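Local coordinates for botulinum neurotoxin type C1 (Clostridium botulinum, PDB 3N7K), which binds gangliosides, GD1b among them, through its C-terminal receptor-binding domain, and so probably attaches the neurotoxin to nerve-cell membranes, at residues I205-I210 and N225-T230. Numbering follows the deposited sequence.
Sequences IRDFYI and NSLQYT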
ATOM      1  N   ILE A 205       0.792  -0.337  12.941  1.00 22.44           N
ATOM      2  CA  ILE A 205       0.245   1.001  13.158  1.00 22.82           C
ATOM      3  C   ILE A 205       1.351   2.052  13.225  1.00 22.43           C
ATOM      4  O   ILE A 205       2.447   1.790  13.720  1.00 23.29           O
ATOM      5  CB  ILE A 205      -0.596   1.058  14.456  1.00 23.22           C
ATOM      6  CG1 ILE A 205      -1.758   0.064  14.353  1.00 22.65           C
ATOM      7  CG2 ILE A 205      -1.124   2.484  14.692  1.00 21.45           C
ATOM      8  CD1 ILE A 205      -2.697   0.341  13.212  1.00 19.88           C
ATOM      9  N   ARG A 206       1.044   3.248  12.737  1.00 21.05           N
ATOM     10  CA  ARG A 206       2.008   4.334  12.692  1.00 20.39           C
ATOM     11  C   ARG A 206       1.309   5.682  12.730  1.00 21.11           C
ATOM     12  O   ARG A 206       0.335   5.918  12.007  1.00 22.01           O
ATOM     13  CB  ARG A 206       2.814   4.243  11.405  1.00 19.34           C
ATOM     14  CG  ARG A 206       3.194   5.590  10.894  1.00 18.97           C
ATOM     15  CD  ARG A 206       3.402   5.625   9.412  1.00 18.79           C
ATOM     16  NE  ARG A 206       3.840   6.961   9.041  1.00 22.34           N
ATOM     17  CZ  ARG A 206       4.003   7.388   7.795  1.00 25.42           C
ATOM     18  NH1 ARG A 206       4.411   8.633   7.577  1.00 26.90           N
ATOM     19  NH2 ARG A 206       3.761   6.581   6.771  1.00 27.12           N
ATOM     20  N   ASP A 207       1.835   6.571  13.567  1.00 21.52           N
ATOM     21  CA  ASP A 207       1.306   7.923  13.741  1.00 20.50           C
ATOM     22  C   ASP A 207      -0.199   7.988  13.945  1.00 19.01           C
ATOM     23  O   ASP A 207      -0.922   8.512  13.102  1.00 17.57           O
ATOM     24  CB  ASP A 207       1.683   8.804  12.552  1.00 20.98           C
ATOM     25  CG  ASP A 207       3.183   8.956  12.395  1.00 21.46           C
ATOM     26  OD1 ASP A 207       3.853   9.240  13.410  1.00 18.62           O
ATOM     27  OD2 ASP A 207       3.678   8.802  11.256  1.00 21.78           O
ATOM     28  N   PHE A 208      -0.657   7.451  15.070  1.00 17.46           N
ATOM     29  CA  PHE A 208      -2.067   7.476  15.390  1.00 18.40           C
ATOM     30  C   PHE A 208      -2.346   8.821  16.054  1.00 17.37           C
ATOM     31  O   PHE A 208      -1.750   9.139  17.074  1.00 16.15           O
ATOM     32  CB  PHE A 208      -2.421   6.342  16.349  1.00 18.66           C
ATOM     33  CG  PHE A 208      -3.867   6.329  16.750  1.00 21.49           C
ATOM     34  CD1 PHE A 208      -4.814   5.695  15.964  1.00 20.94           C
ATOM     35  CD2 PHE A 208      -4.287   6.965  17.921  1.00 22.45           C
ATOM     36  CE1 PHE A 208      -6.156   5.693  16.345  1.00 23.46           C
ATOM     37  CE2 PHE A 208      -5.628   6.966  18.303  1.00 21.41           C
ATOM     38  CZ  PHE A 208      -6.560   6.333  17.520  1.00 21.28           C
ATOM     39  N   TYR A 209      -3.252   9.603  15.473  1.00 17.61           N
ATOM     40  CA  TYR A 209      -3.583  10.918  16.004  1.00 17.92           C
ATOM     41  C   TYR A 209      -5.076  11.098  16.243  1.00 18.31           C
ATOM     42  O   TYR A 209      -5.905  10.387  15.662  1.00 19.52           O
ATOM     43  CB  TYR A 209      -3.158  12.021  15.027  1.00 19.07           C
ATOM     44  CG  TYR A 209      -1.705  12.064  14.603  1.00 20.13           C
ATOM     45  CD1 TYR A 209      -1.306  12.918  13.572  1.00 20.92           C
ATOM     46  CD2 TYR A 209      -0.740  11.242  15.194  1.00 20.02           C
ATOM     47  CE1 TYR A 209      -0.001  12.956  13.129  1.00 21.01           C
ATOM     48  CE2 TYR A 209       0.587  11.269  14.760  1.00 22.40           C
ATOM     49  CZ  TYR A 209       0.949  12.133  13.719  1.00 23.42           C
ATOM     50  OH  TYR A 209       2.250  12.180  13.257  1.00 21.07           O
ATOM     51  N   ILE A 210      -5.406  12.072  17.089  1.00 17.30           N
ATOM     52  CA  ILE A 210      -6.786  12.425  17.375  1.00 15.10           C
ATOM     53  C   ILE A 210      -6.826  13.946  17.518  1.00 17.36           C
ATOM     54  O   ILE A 210      -5.999  14.530  18.229  1.00 17.43           O
ATOM     55  CB  ILE A 210      -7.294  11.773  18.664  1.00 13.38           C
ATOM     56  CG1 ILE A 210      -7.118  10.252  18.578  1.00 13.46           C
ATOM     57  CG2 ILE A 210      -8.755  12.151  18.886  1.00 10.56           C
ATOM     58  CD1 ILE A 210      -8.114   9.436  19.423  1.00  8.69           C
ATOM     59  N   ASN A 225       0.180  13.741   3.341  1.00 25.95           N
ATOM     60  CA  ASN A 225       1.519  13.824   2.784  1.00 27.42           C
ATOM     61  C   ASN A 225       2.498  14.263   3.860  1.00 28.36           C
ATOM     62  O   ASN A 225       3.652  13.863   3.853  1.00 30.44           O
ATOM     63  CB  ASN A 225       1.543  14.812   1.615  1.00 28.58           C
ATOM     64  CG  ASN A 225       0.461  14.519   0.580  1.00 28.70           C
ATOM     65  OD1 ASN A 225      -0.588  15.166   0.558  1.00 28.08           O
ATOM     66  ND2 ASN A 225       0.709  13.527  -0.272  1.00 28.90           N
ATOM     67  N   SER A 226       2.015  15.087   4.782  1.00 30.23           N
ATOM     68  CA  SER A 226       2.800  15.618   5.897  1.00 30.60           C
ATOM     69  C   SER A 226       3.855  14.639   6.399  1.00 31.08           C
ATOM     70  O   SER A 226       5.004  15.013   6.661  1.00 31.81           O
ATOM     71  CB  SER A 226       1.850  15.994   7.040  1.00 31.69           C
ATOM     72  OG  SER A 226       2.543  16.271   8.244  1.00 34.19           O
ATOM     73  N   LEU A 227       3.451  13.387   6.552  1.00 31.70           N
ATOM     74  CA  LEU A 227       4.350  12.338   7.005  1.00 31.25           C
ATOM     75  C   LEU A 227       4.312  11.236   5.973  1.00 31.13           C
ATOM     76  O   LEU A 227       3.498  10.328   6.061  1.00 33.52           O
ATOM     77  CB  LEU A 227       3.926  11.789   8.377  1.00 30.92           C
ATOM     78  CG  LEU A 227       2.461  11.679   8.826  1.00 30.40           C
ATOM     79  CD1 LEU A 227       1.925  13.072   9.010  1.00 32.26           C
ATOM     80  CD2 LEU A 227       1.609  10.907   7.841  1.00 29.91           C
ATOM     81  N   GLN A 228       5.194  11.325   4.988  1.00 30.04           N
ATOM     82  CA  GLN A 228       5.244  10.332   3.928  1.00 28.38           C
ATOM     83  C   GLN A 228       6.309  10.804   2.966  1.00 27.22           C
ATOM     84  O   GLN A 228       6.369  11.990   2.661  1.00 27.56           O
ATOM     85  CB  GLN A 228       3.900  10.302   3.218  1.00 29.46           C
ATOM     86  CG  GLN A 228       3.571   9.040   2.472  1.00 31.44           C
ATOM     87  CD  GLN A 228       2.189   9.126   1.848  1.00 33.10           C
ATOM     88  OE1 GLN A 228       1.239   9.595   2.480  1.00 32.74           O
ATOM     89  NE2 GLN A 228       2.068   8.670   0.608  1.00 35.32           N
ATOM     90  N   TYR A 229       7.164   9.901   2.505  1.00 26.38           N
ATOM     91  CA  TYR A 229       8.192  10.298   1.556  1.00 26.24           C
ATOM     92  C   TYR A 229       7.663  10.028   0.170  1.00 26.04           C
ATOM     93  O   TYR A 229       7.998   9.039  -0.478  1.00 24.46           O
ATOM     94  CB  TYR A 229       9.498   9.547   1.805  1.00 29.12           C
ATOM     95  CG  TYR A 229      10.190  10.007   3.062  1.00 30.19           C
ATOM     96  CD1 TYR A 229       9.875   9.447   4.299  1.00 31.41           C
ATOM     97  CD2 TYR A 229      11.099  11.068   3.030  1.00 30.35           C
ATOM     98  CE1 TYR A 229      10.441   9.934   5.476  1.00 32.05           C
ATOM     99  CE2 TYR A 229      11.668  11.564   4.199  1.00 30.15           C
ATOM    100  CZ  TYR A 229      11.332  10.994   5.415  1.00 31.88           C
ATOM    101  OH  TYR A 229      11.861  11.497   6.575  1.00 32.87           O
ATOM    102  N   THR A 230       6.804  10.941  -0.258  1.00 27.05           N
ATOM    103  CA  THR A 230       6.142  10.898  -1.547  1.00 26.78           C
ATOM    104  C   THR A 230       7.067  10.513  -2.706  1.00 27.03           C
ATOM    105  O   THR A 230       6.647   9.841  -3.652  1.00 28.07           O
ATOM    106  CB  THR A 230       5.496  12.274  -1.835  1.00 27.13           C
ATOM    107  OG1 THR A 230       6.489  13.183  -2.332  1.00 26.75           O
ATOM    108  CG2 THR A 230       4.906  12.859  -0.545  1.00 26.36           C
TER
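The guanidinium group of Arg206 is held between Asp207 on its own strand and Leu227 on the chain that follows helix 217-226, where the polypeptide leaves the concanavalin-like beta sandwich for the beta-trefoil half of the receptor-binding domain. NE of Arg206 donates to OD2 of Asp207 at 2.9 Å, a nearly straight hydrogen bond (158°) within a salt bridge. It meets the carboxylate oxygen on its anti side, somewhat out of the carboxylate plane, while OD2 itself lies close to the guanidinium plane. From the far end of the group, NH1 of Arg206 reaches the backbone O of Leu227. Their modelled separation of 2.5 Å is doubtfully short and the angle at hydrogen, 118°, is strongly bent. With its chain extended from CG to NE, Arg206 runs from the strand to the loop; Trp78 of strand 72-81 adds a cation-pi contact.

Arg206 and Asp207 are sequence neighbours, yet both side chains leave the strand toward the loop, consistent with the left-handed backbone conformation of Asp207, which breaks the usual alternation. Phe208 turns instead to the sandwich interior, meeting Phe77 and Phe183.

The Leu227 side chain lies against polar tips of the strand side chains and also touches Trp78. Its CG sits between backbone N and carbonyl carbon (chi1 34°), which leaves the side chain beside the arginine tip, with CD2 3.6 Å from NH1 of Arg206. Asp207 and Leu227 pass alongside in opposite directions, OD2 of Asp207 coming 4.0 Å from CG of Leu227. O of Asp207 lies over one face of the Tyr209 ring, offset toward the rim, and the hydroxyl of that ring comes only loosely near the other branch of the leucine, OH of Tyr209 being 4.4 Å from CD1 of Leu227.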